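Side-chain contacts in F420-H2 Dependent Reductase A (Mycobacterium smegmatis str. MC2 155, PDB 3H96), which probably transfers reducing equivalents between the deazaflavin coenzyme F420 and quinones, and belongs to a group of mycobacterial F420H2-dependent reductases that catalyse aflatoxin degradation: residues M51-D56 against A116-G121; N80-G85 against P136-T141; R110-Q115 against A123-K128. All blocks are in the same frame, centred on the assembly; numbering follows the deposited sequence.

Followed from the N terminus, the chain first lays down 51-56, which holds the last residue of edge strand 45-51 and the short edge strand 53-54. It then passes 80-85, on helix 76-84, before helix 105-118 brings in 110-115 and 116-121. The second of these closes contact 1, joining the sheet edge to the C-terminal end of that helix. Segment 123-128 soon closes contact 3, between two successive helices, and 136-141 last closes contact 2, between helix 76-84 and strand 137-142. Contact 1 thus crosses both others, whereas contact 3 falls wholly within the span of contact 2. Contacts 1 and 3 touch through L53 and Q115; contacts 2 and 3 meet where V137 packs against I111 and Y112.

Contact 1 (M51-D56 against A116-G121)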
loop_
_atom_site.group_PDB
_atom_site.type_symbol
_atom_site.label_atom_id
_atom_site.label_comp_id
_atom_site.label_asym_id
_atom_site.label_seq_id
_atom_site.Cartn_x
_atom_site.Cartn_y
_atom_site.Cartn_z
HETATM N N MSE A 51 -2.615 -0.108 4.524
HETATM C CA MSE A 51 -1.548 -0.653 5.350
HETATM C C MSE A 51 -0.187 -0.695 4.642
HETATM O O MSE A 51 -0.130 -0.745 3.416
HETATM C CB MSE A 51 -1.940 -2.080 5.749
HETATM C CG MSE A 51 -3.059 -2.118 6.836
HETATM SE SE MSE A 51 -3.253 -4.052 7.313
HETATM C CE MSE A 51 -4.874 -4.024 8.499
ATOM N N TYR A 52 0.902 -0.687 5.398
ATOM C CA TYR A 52 2.163 -1.095 4.823
ATOM C C TYR A 52 2.904 -2.073 5.694
ATOM O O TYR A 52 2.588 -2.224 6.851
ATOM C CB TYR A 52 3.035 0.146 4.563
ATOM C CG TYR A 52 3.608 0.764 5.786
ATOM C CD1 TYR A 52 4.826 0.289 6.332
ATOM C CD2 TYR A 52 2.972 1.835 6.388
ATOM C CE1 TYR A 52 5.399 0.862 7.448
ATOM C CE2 TYR A 52 3.522 2.429 7.545
ATOM C CZ TYR A 52 4.726 1.964 8.071
ATOM O OH TYR A 52 5.249 2.618 9.193
ATOM N N LEU A 53 3.921 -2.722 5.136
ATOM C CA LEU A 53 4.803 -3.545 5.936
ATOM C C LEU A 53 6.147 -2.896 5.857
ATOM O O LEU A 53 6.682 -2.700 4.745
ATOM C CB LEU A 53 4.855 -4.963 5.340
ATOM C CG LEU A 53 5.792 -5.940 6.110
ATOM C CD1 LEU A 53 5.112 -6.359 7.445
ATOM C CD2 LEU A 53 5.958 -7.200 5.276
ATOM N N PRO A 54 6.754 -2.583 7.020
ATOM C CA PRO A 54 8.103 -2.023 6.890
ATOM C C PRO A 54 9.175 -3.037 6.412
ATOM O O PRO A 54 9.077 -4.254 6.571
ATOM C CB PRO A 54 8.435 -1.443 8.291
ATOM C CG PRO A 54 7.276 -2.057 9.333
ATOM C CD PRO A 54 6.245 -2.757 8.415
ATOM N N SER A 55 10.170 -2.535 5.688
ATOM C CA SER A 55 11.201 -3.387 5.162
ATOM C C SER A 55 11.993 -3.951 6.331
ATOM O O SER A 55 12.331 -3.267 7.225
ATOM C CB SER A 55 12.153 -2.653 4.233
ATOM O OG SER A 55 13.312 -3.369 4.036
ATOM N N ASP A 56 12.293 -5.210 6.306
ATOM C CA ASP A 56 13.146 -5.693 7.393
ATOM C C ASP A 56 14.659 -5.474 7.149
ATOM O O ASP A 56 15.455 -5.775 8.039
ATOM C CB ASP A 56 12.891 -7.167 7.696
ATOM C CG ASP A 56 11.671 -7.399 8.581
ATOM O OD1 ASP A 56 11.082 -8.506 8.409
ATOM O OD2 ASP A 56 11.295 -6.530 9.459
ATOM N N ALA A 116 0.913 -11.631 5.388
ATOM C CA ALA A 116 -0.179 -12.598 5.641
ATOM C C ALA A 116 -0.058 -13.295 6.994
ATOM O O ALA A 116 -1.074 -13.720 7.610
ATOM C CB ALA A 116 -0.250 -13.673 4.514
ATOM N N ARG A 117 1.182 -13.443 7.466
ATOM C CA ARG A 117 1.456 -13.968 8.792
ATOM C C ARG A 117 0.892 -13.025 9.869
ATOM O O ARG A 117 0.303 -13.484 10.820
ATOM C CB ARG A 117 2.951 -14.191 8.999
ATOM C CG ARG A 117 3.269 -14.842 10.352
ATOM C CD ARG A 117 4.705 -15.292 10.431
ATOM N NE ARG A 117 5.677 -14.475 11.213
ATOM C CZ ARG A 117 5.552 -13.266 11.794
ATOM N NH1 ARG A 117 6.556 -12.731 12.478
ATOM N NH2 ARG A 117 4.460 -12.556 11.643
ATOM N N ARG A 118 1.102 -11.723 9.690
ATOM C CA ARG A 118 0.653 -10.694 10.622
ATOM C C ARG A 118 -0.838 -10.451 10.486
ATOM O O ARG A 118 -1.519 -10.254 11.465
ATOM C CB ARG A 118 1.390 -9.382 10.343
ATOM C CG ARG A 118 2.824 -9.487 10.684
ATOM C CD ARG A 118 3.627 -8.222 10.304
ATOM N NE ARG A 118 4.996 -8.518 10.695
ATOM C CZ ARG A 118 5.861 -7.672 11.226
ATOM N NH1 ARG A 118 5.537 -6.384 11.422
ATOM N NH2 ARG A 118 7.087 -8.128 11.510
ATOM N N TYR A 119 -1.355 -10.544 9.265
ATOM C CA TYR A 119 -2.751 -10.295 9.021
ATOM C C TYR A 119 -3.308 -11.344 8.056
ATOM O O TYR A 119 -3.328 -11.116 6.847
ATOM C CB TYR A 119 -2.906 -8.908 8.399
ATOM C CG TYR A 119 -2.515 -7.789 9.303
ATOM C CD1 TYR A 119 -1.255 -7.175 9.231
ATOM C CD2 TYR A 119 -3.385 -7.368 10.284
ATOM C CE1 TYR A 119 -0.909 -6.146 10.134
ATOM C CE2 TYR A 119 -3.045 -6.334 11.153
ATOM C CZ TYR A 119 -1.823 -5.725 11.083
ATOM O OH TYR A 119 -1.566 -4.707 12.005
ATOM N N PRO A 120 -3.790 -12.483 8.589
ATOM C CA PRO A 120 -4.059 -13.618 7.692
ATOM C C PRO A 120 -5.228 -13.404 6.728
ATOM O O PRO A 120 -5.406 -14.194 5.793
ATOM C CB PRO A 120 -4.315 -14.777 8.653
ATOM C CG PRO A 120 -3.533 -14.426 9.886
ATOM C CD PRO A 120 -3.648 -12.888 10.003
ATOM N N GLY A 121 -6.014 -12.334 6.904
ATOM C CA GLY A 121 -6.910 -11.888 5.812
ATOM C C GLY A 121 -6.182 -11.769 4.442
ATOM O O GLY A 121 -6.792 -12.021 3.337
HETATM O O HOH W 1 9.587 -10.003 11.143
#
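M51 and L53 meet Y119 and R118 where the chain around strand 53-54 passes the C-terminal end of helix 105-118, the CA atoms of M51 and Y119 lying 10.4 Å apart and those of L53 and R118 9.5 Å. The backbones are well separated, and two pairs of side chains bridge the gap. M51, a selenomethionine, makes a Met-aromatic contact with Y119: its SE sits above the centre of the ring, 4.1 Å from the centroid of Y119 and just 7° off the ring normal. Beyond CG its chain is extended, which carries the terminal methyl across the same face, with M51 CE 4.0 Å from Y119 CE2 in a CH-pi contact. Y119 is the first residue to leave the helical conformation; its side chain sets out toward 51-56, and A30 touches it as well.

The sheet is that of the split beta-barrel found in PNPOx-like flavin-binding proteins, and here the helix packs beside its edge strand 53-54. L53, buried, also lies against I111, E114 and Q115 of that helix.

L53 CG stands anti to the backbone N (chi1 179°), and this first torsion, with chi2 74°, brings CD1 to R118, whose chain it crosses at about a right angle. The methyl touches the aliphatic part, L53 CD1 to R118 CD being 3.7 Å, and also lies over one face of the guanidinium. R118, extended from CG to NE, has its strongest polar partner in its own helix, a salt bridge from NE to E114. In the guanidinium plane, at the edge, a water accepts a weak bond from R118 NH2 at 3.1 Å. That water donates a bond that is also weak, 3.5 Å long, to D56 OD1. The opposite charges themselves stay apart, with D56 OD2 4.9 Å from R118 NH2.

Contact 2 (N80-G85 against P136-T141)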
loop_
_atom_site.group_PDB
_atom_site.type_symbol
_atom_site.label_atom_id
_atom_site.label_comp_id
_atom_site.label_asym_id
_atom_site.label_seq_id
_atom_site.Cartn_x
_atom_site.Cartn_y
_atom_site.Cartn_z
ATOM N N ASN A 80 -1.224 3.691 -11.219
ATOM C CA ASN A 80 -0.821 5.106 -11.082
ATOM C C ASN A 80 0.618 5.209 -10.575
ATOM O O ASN A 80 1.437 5.972 -11.119
ATOM C CB ASN A 80 -1.757 5.784 -10.101
ATOM C CG ASN A 80 -3.172 5.985 -10.693
ATOM O OD1 ASN A 80 -3.416 5.688 -11.844
ATOM N ND2 ASN A 80 -4.089 6.439 -9.881
ATOM N N LEU A 81 0.933 4.443 -9.523
ATOM C CA LEU A 81 2.295 4.485 -8.957
ATOM C C LEU A 81 3.387 3.953 -9.901
ATOM O O LEU A 81 4.398 4.632 -10.102
ATOM C CB LEU A 81 2.346 3.774 -7.607
ATOM C CG LEU A 81 1.568 4.416 -6.438
ATOM C CD1 LEU A 81 1.881 3.650 -5.111
ATOM C CD2 LEU A 81 2.064 5.856 -6.327
ATOM N N THR A 82 3.163 2.784 -10.525
ATOM C CA THR A 82 4.191 2.164 -11.344
ATOM C C THR A 82 4.353 2.972 -12.643
ATOM O O THR A 82 5.404 2.906 -13.291
ATOM C CB THR A 82 3.825 0.742 -11.712
ATOM O OG1 THR A 82 2.559 0.735 -12.426
ATOM C CG2 THR A 82 3.798 -0.185 -10.425
ATOM N N THR A 83 3.299 3.684 -13.043
ATOM C CA THR A 83 3.404 4.582 -14.182
ATOM C C THR A 83 4.240 5.812 -13.846
ATOM O O THR A 83 5.164 6.183 -14.599
ATOM C CB THR A 83 2.044 5.013 -14.739
ATOM O OG1 THR A 83 1.397 3.878 -15.330
ATOM C CG2 THR A 83 2.269 6.101 -15.815
ATOM N N ALA A 84 3.998 6.427 -12.710
ATOM C CA ALA A 84 4.760 7.618 -12.394
ATOM C C ALA A 84 6.211 7.283 -11.947
ATOM O O ALA A 84 7.152 8.006 -12.260
ATOM C CB ALA A 84 4.028 8.453 -11.347
ATOM N N GLY A 85 6.383 6.145 -11.279
ATOM C CA GLY A 85 7.702 5.787 -10.758
ATOM C C GLY A 85 8.097 6.517 -9.465
ATOM O O GLY A 85 9.087 6.175 -8.822
ATOM N N PRO A 136 0.003 -7.553 -6.557
ATOM C CA PRO A 136 1.299 -6.899 -6.636
ATOM C C PRO A 136 1.810 -6.393 -5.291
ATOM O O PRO A 136 1.030 -5.937 -4.405
ATOM C CB PRO A 136 1.076 -5.732 -7.607
ATOM C CG PRO A 136 -0.174 -6.172 -8.479
ATOM C CD PRO A 136 -0.994 -7.018 -7.518
ATOM N N VAL A 137 3.122 -6.498 -5.111
ATOM C CA VAL A 137 3.745 -5.785 -3.980
ATOM C C VAL A 137 4.648 -4.681 -4.525
ATOM O O VAL A 137 5.493 -4.948 -5.386
ATOM C CB VAL A 137 4.532 -6.802 -3.110
ATOM C CG1 VAL A 137 5.351 -6.132 -1.953
ATOM C CG2 VAL A 137 3.559 -7.774 -2.502
ATOM N N LEU A 138 4.505 -3.451 -4.014
ATOM C CA LEU A 138 5.387 -2.378 -4.407
ATOM C C LEU A 138 6.265 -1.944 -3.205
ATOM O O LEU A 138 5.785 -1.915 -2.070
ATOM C CB LEU A 138 4.560 -1.154 -4.854
ATOM C CG LEU A 138 3.580 -1.330 -6.011
ATOM C CD1 LEU A 138 2.970 0.044 -6.298
ATOM C CD2 LEU A 138 4.305 -1.764 -7.271
ATOM N N ALA A 139 7.510 -1.574 -3.505
ATOM C CA ALA A 139 8.430 -0.985 -2.577
ATOM C C ALA A 139 8.426 0.552 -2.750
ATOM O O ALA A 139 8.720 1.075 -3.837
ATOM C CB ALA A 139 9.826 -1.570 -2.810
ATOM N N LEU A 140 8.104 1.270 -1.675
ATOM C CA LEU A 140 8.151 2.700 -1.638
ATOM C C LEU A 140 9.402 3.151 -0.856
ATOM O O LEU A 140 9.490 3.002 0.368
ATOM C CB LEU A 140 6.840 3.214 -1.044
ATOM C CG LEU A 140 5.598 2.575 -1.680
ATOM C CD1 LEU A 140 4.310 3.184 -1.018
ATOM C CD2 LEU A 140 5.580 2.831 -3.268
ATOM N N THR A 141 10.373 3.718 -1.571
ATOM C CA THR A 141 11.661 4.008 -0.966
ATOM C C THR A 141 11.857 5.514 -0.806
ATOM O O THR A 141 11.816 6.246 -1.805
ATOM C CB THR A 141 12.806 3.492 -1.805
ATOM O OG1 THR A 141 12.628 2.094 -2.023
ATOM C CG2 THR A 141 14.117 3.748 -1.066
#
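L138 meets both L81 and T82, one methyl to each, at the point where helix 80-84 approaches strand 137-141 to within 10.5 Å, axis to axis, at 55°. Its CG lies anti to the carbonyl carbon (chi1 -58°), and its two methyls meet successive residues of the helix. CD1 of L138 packs 3.9 Å from L81 CD1, and almost as near to L81 CB, while CD2 of L138 lies 3.6 Å from T82 CG2. In T82, OG1 sits between the backbone N and the carbonyl carbon (chi1 58°), which sets CG2 anti to the carbonyl carbon; OG1 is itself hydrogen-bonded to Y78 O.

Strand 137-142 lies between strands 94-103 and 61-65 in the antiparallel sheet of a PNPOx-like split beta-barrel, and helix 76-84 packs on one face of it. Alternation along the strand gives that face L138 and L140, whereas the intervening A139 lies well away from the helix.

Two residues on, L140 contributes a lighter touch: its CD2 lies 4.2 Å from L81 CD1, the same methyl that meets L138. L140 also rests on V98, I62 and V64, residues of the neighbouring strands.

Contact 3 (R110-Q115 against A123-K128); sequences RIYSEQ and ADYEKK
The carboxylate of E126 lies over one face of the Y112 ring, and that stacking joins helix 105-118 to helix 121-128, the next helix in the chain after a very short link. The two flat groups are tilted by 25°, and the two side chains run antiparallel to one another. E126 OE2 is 3.7 Å above the plane of the Y112 ring, over its centre, while OE1 of E126 lies toward one side, 3.5 Å from Y112 CD1. E126 CD completes the overlap at 3.6 Å from Y112 CE1. The glutamate gets there with an unusual first torsion, chi1 -130°, off any staggered position, after which its chain runs extended.

A lighter van der Waals contact involves Y125. Y112 OH comes 3.9 Å from Y125 CB and lies near the plane of the Y125 ring, at its edge; the two side chains cross at about a right angle. Y125 in turn makes an edge-to-face pair with F122.

The polar ends are held from beyond the two segments. Y112 OH is hydrogen-bonded to the backbone oxygen of F122, which anchors the ring to the start of helix 121-128, and E126 OE2 forms a salt bridge with R108, a turn earlier in the tyrosine's own helix. A carboxylate over the pi face of a tyrosine is generally unfavourable, and the salt bridge to R108 probably offsets part of that cost.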
loop_
_atom_site.group_PDB
_atom_site.type_symbol
_atom_site.label_atom_id
_atom_site.label_comp_id
_atom_site.label_asym_id
_atom_site.label_seq_id
_atom_site.Cartn_x
_atom_site.Cartn_y
_atom_site.Cartn_z
ATOM N N ARG A 110 8.027 -13.745 -0.282
ATOM C CA ARG A 110 8.444 -13.674 1.066
ATOM C C ARG A 110 7.848 -12.489 1.793
ATOM O O ARG A 110 7.429 -12.624 2.930
ATOM C CB ARG A 110 9.956 -13.900 1.307
ATOM C CG ARG A 110 10.817 -12.784 1.012
ATOM C CD ARG A 110 12.213 -12.970 1.606
ATOM N NE ARG A 110 13.195 -12.245 0.802
ATOM C CZ ARG A 110 13.255 -10.920 0.709
ATOM N NH1 ARG A 110 12.395 -10.174 1.375
ATOM N NH2 ARG A 110 14.181 -10.342 -0.054
ATOM N N ILE A 111 7.784 -11.329 1.135
ATOM C CA ILE A 111 7.231 -10.137 1.797
ATOM C C ILE A 111 5.700 -10.341 1.972
ATOM O O ILE A 111 5.165 -10.092 3.052
ATOM C CB ILE A 111 7.541 -8.900 1.004
ATOM C CG1 ILE A 111 9.055 -8.607 1.048
ATOM C CG2 ILE A 111 6.692 -7.664 1.436
ATOM C CD1 ILE A 111 9.465 -7.873 -0.208
ATOM N N TYR A 112 5.031 -10.868 0.933
ATOM C CA TYR A 112 3.631 -11.171 1.086
ATOM C C TYR A 112 3.426 -12.173 2.213
ATOM O O TYR A 112 2.515 -11.994 2.999
ATOM C CB TYR A 112 3.009 -11.734 -0.209
ATOM C CG TYR A 112 1.512 -11.506 -0.216
ATOM C CD1 TYR A 112 0.639 -12.399 0.436
ATOM C CD2 TYR A 112 0.970 -10.357 -0.840
ATOM C CE1 TYR A 112 -0.738 -12.158 0.464
ATOM C CE2 TYR A 112 -0.399 -10.108 -0.855
ATOM C CZ TYR A 112 -1.241 -11.047 -0.177
ATOM O OH TYR A 112 -2.582 -10.853 -0.152
ATOM N N SER A 113 4.248 -13.234 2.317
ATOM C CA SER A 113 4.049 -14.182 3.427
ATOM C C SER A 113 4.153 -13.554 4.790
ATOM O O SER A 113 3.432 -13.936 5.645
ATOM C CB SER A 113 5.014 -15.375 3.421
ATOM O OG SER A 113 4.990 -15.872 2.117
ATOM N N GLU A 114 5.050 -12.594 4.986
ATOM C CA GLU A 114 5.181 -11.918 6.304
ATOM C C GLU A 114 3.934 -11.083 6.571
ATOM O O GLU A 114 3.352 -11.088 7.670
ATOM C CB GLU A 114 6.479 -11.056 6.367
ATOM C CG GLU A 114 6.733 -10.337 7.736
ATOM C CD GLU A 114 6.780 -11.327 8.947
ATOM O OE1 GLU A 114 6.440 -10.935 10.105
ATOM O OE2 GLU A 114 7.102 -12.510 8.718
ATOM N N GLN A 115 3.473 -10.378 5.546
ATOM C CA GLN A 115 2.238 -9.610 5.731
ATOM C C GLN A 115 1.052 -10.516 6.110
ATOM O O GLN A 115 0.288 -10.212 7.049
ATOM C CB GLN A 115 1.902 -8.836 4.460
ATOM C CG GLN A 115 0.608 -7.914 4.603
ATOM C CD GLN A 115 0.708 -6.774 5.637
ATOM O OE1 GLN A 115 -0.288 -6.013 5.860
ATOM N NE2 GLN A 115 1.826 -6.651 6.284
ATOM N N ALA A 123 -3.943 -13.774 3.343
ATOM C CA ALA A 123 -3.890 -15.108 2.751
ATOM C C ALA A 123 -5.222 -15.425 2.076
ATOM O O ALA A 123 -5.261 -16.069 1.039
ATOM C CB ALA A 123 -3.512 -16.235 3.803
ATOM N N ASP A 124 -6.317 -14.929 2.632
ATOM C CA ASP A 124 -7.608 -15.127 1.959
ATOM C C ASP A 124 -7.629 -14.354 0.643
ATOM O O ASP A 124 -8.115 -14.866 -0.374
ATOM C CB ASP A 124 -8.772 -14.734 2.887
ATOM C CG ASP A 124 -10.170 -14.980 2.240
ATOM O OD1 ASP A 124 -10.527 -16.155 1.994
ATOM O OD2 ASP A 124 -10.898 -13.994 1.933
ATOM N N TYR A 125 -7.057 -13.133 0.598
ATOM C CA TYR A 125 -7.100 -12.389 -0.676
ATOM C C TYR A 125 -6.398 -13.192 -1.751
ATOM O O TYR A 125 -6.830 -13.217 -2.900
ATOM C CB TYR A 125 -6.453 -11.010 -0.602
ATOM C CG TYR A 125 -7.030 -10.122 0.473
ATOM C CD1 TYR A 125 -8.377 -10.220 0.875
ATOM C CD2 TYR A 125 -6.238 -9.159 1.060
ATOM C CE1 TYR A 125 -8.892 -9.372 1.868
ATOM C CE2 TYR A 125 -6.713 -8.349 2.005
ATOM C CZ TYR A 125 -8.034 -8.430 2.406
ATOM O OH TYR A 125 -8.438 -7.572 3.399
ATOM N N GLU A 126 -5.295 -13.834 -1.369
ATOM C CA GLU A 126 -4.563 -14.540 -2.361
ATOM C C GLU A 126 -5.329 -15.806 -2.810
ATOM O O GLU A 126 -5.231 -16.191 -3.987
ATOM C CB GLU A 126 -3.191 -14.890 -1.821
ATOM C CG GLU A 126 -2.198 -14.477 -2.801
ATOM C CD GLU A 126 -0.776 -14.508 -2.325
ATOM O OE1 GLU A 126 -0.459 -15.247 -1.351
ATOM O OE2 GLU A 126 0.001 -13.778 -2.972
ATOM N N LYS A 127 -6.087 -16.442 -1.892
ATOM C CA LYS A 127 -6.892 -17.586 -2.330
ATOM C C LYS A 127 -8.005 -17.136 -3.281
ATOM O O LYS A 127 -8.235 -17.796 -4.276
ATOM C CB LYS A 127 -7.445 -18.421 -1.157
ATOM C CG LYS A 127 -6.304 -19.043 -0.294
ATOM C CD LYS A 127 -6.713 -20.287 0.481
ATOM C CE LYS A 127 -5.590 -21.359 0.391
ATOM N NZ LYS A 127 -6.137 -22.698 -0.063
ATOM N N LYS A 128 -8.688 -16.036 -2.977
ATOM C CA LYS A 128 -9.647 -15.367 -3.908
ATOM C C LYS A 128 -9.118 -14.999 -5.308
ATOM O O LYS A 128 -9.863 -14.959 -6.260
ATOM C CB LYS A 128 -10.199 -14.066 -3.260
ATOM C CG LYS A 128 -11.167 -14.314 -2.084
ATOM C CD LYS A 128 -11.823 -13.000 -1.586
ATOM C CE LYS A 128 -12.918 -12.478 -2.588
ATOM N NZ LYS A 128 -13.851 -11.486 -1.901
#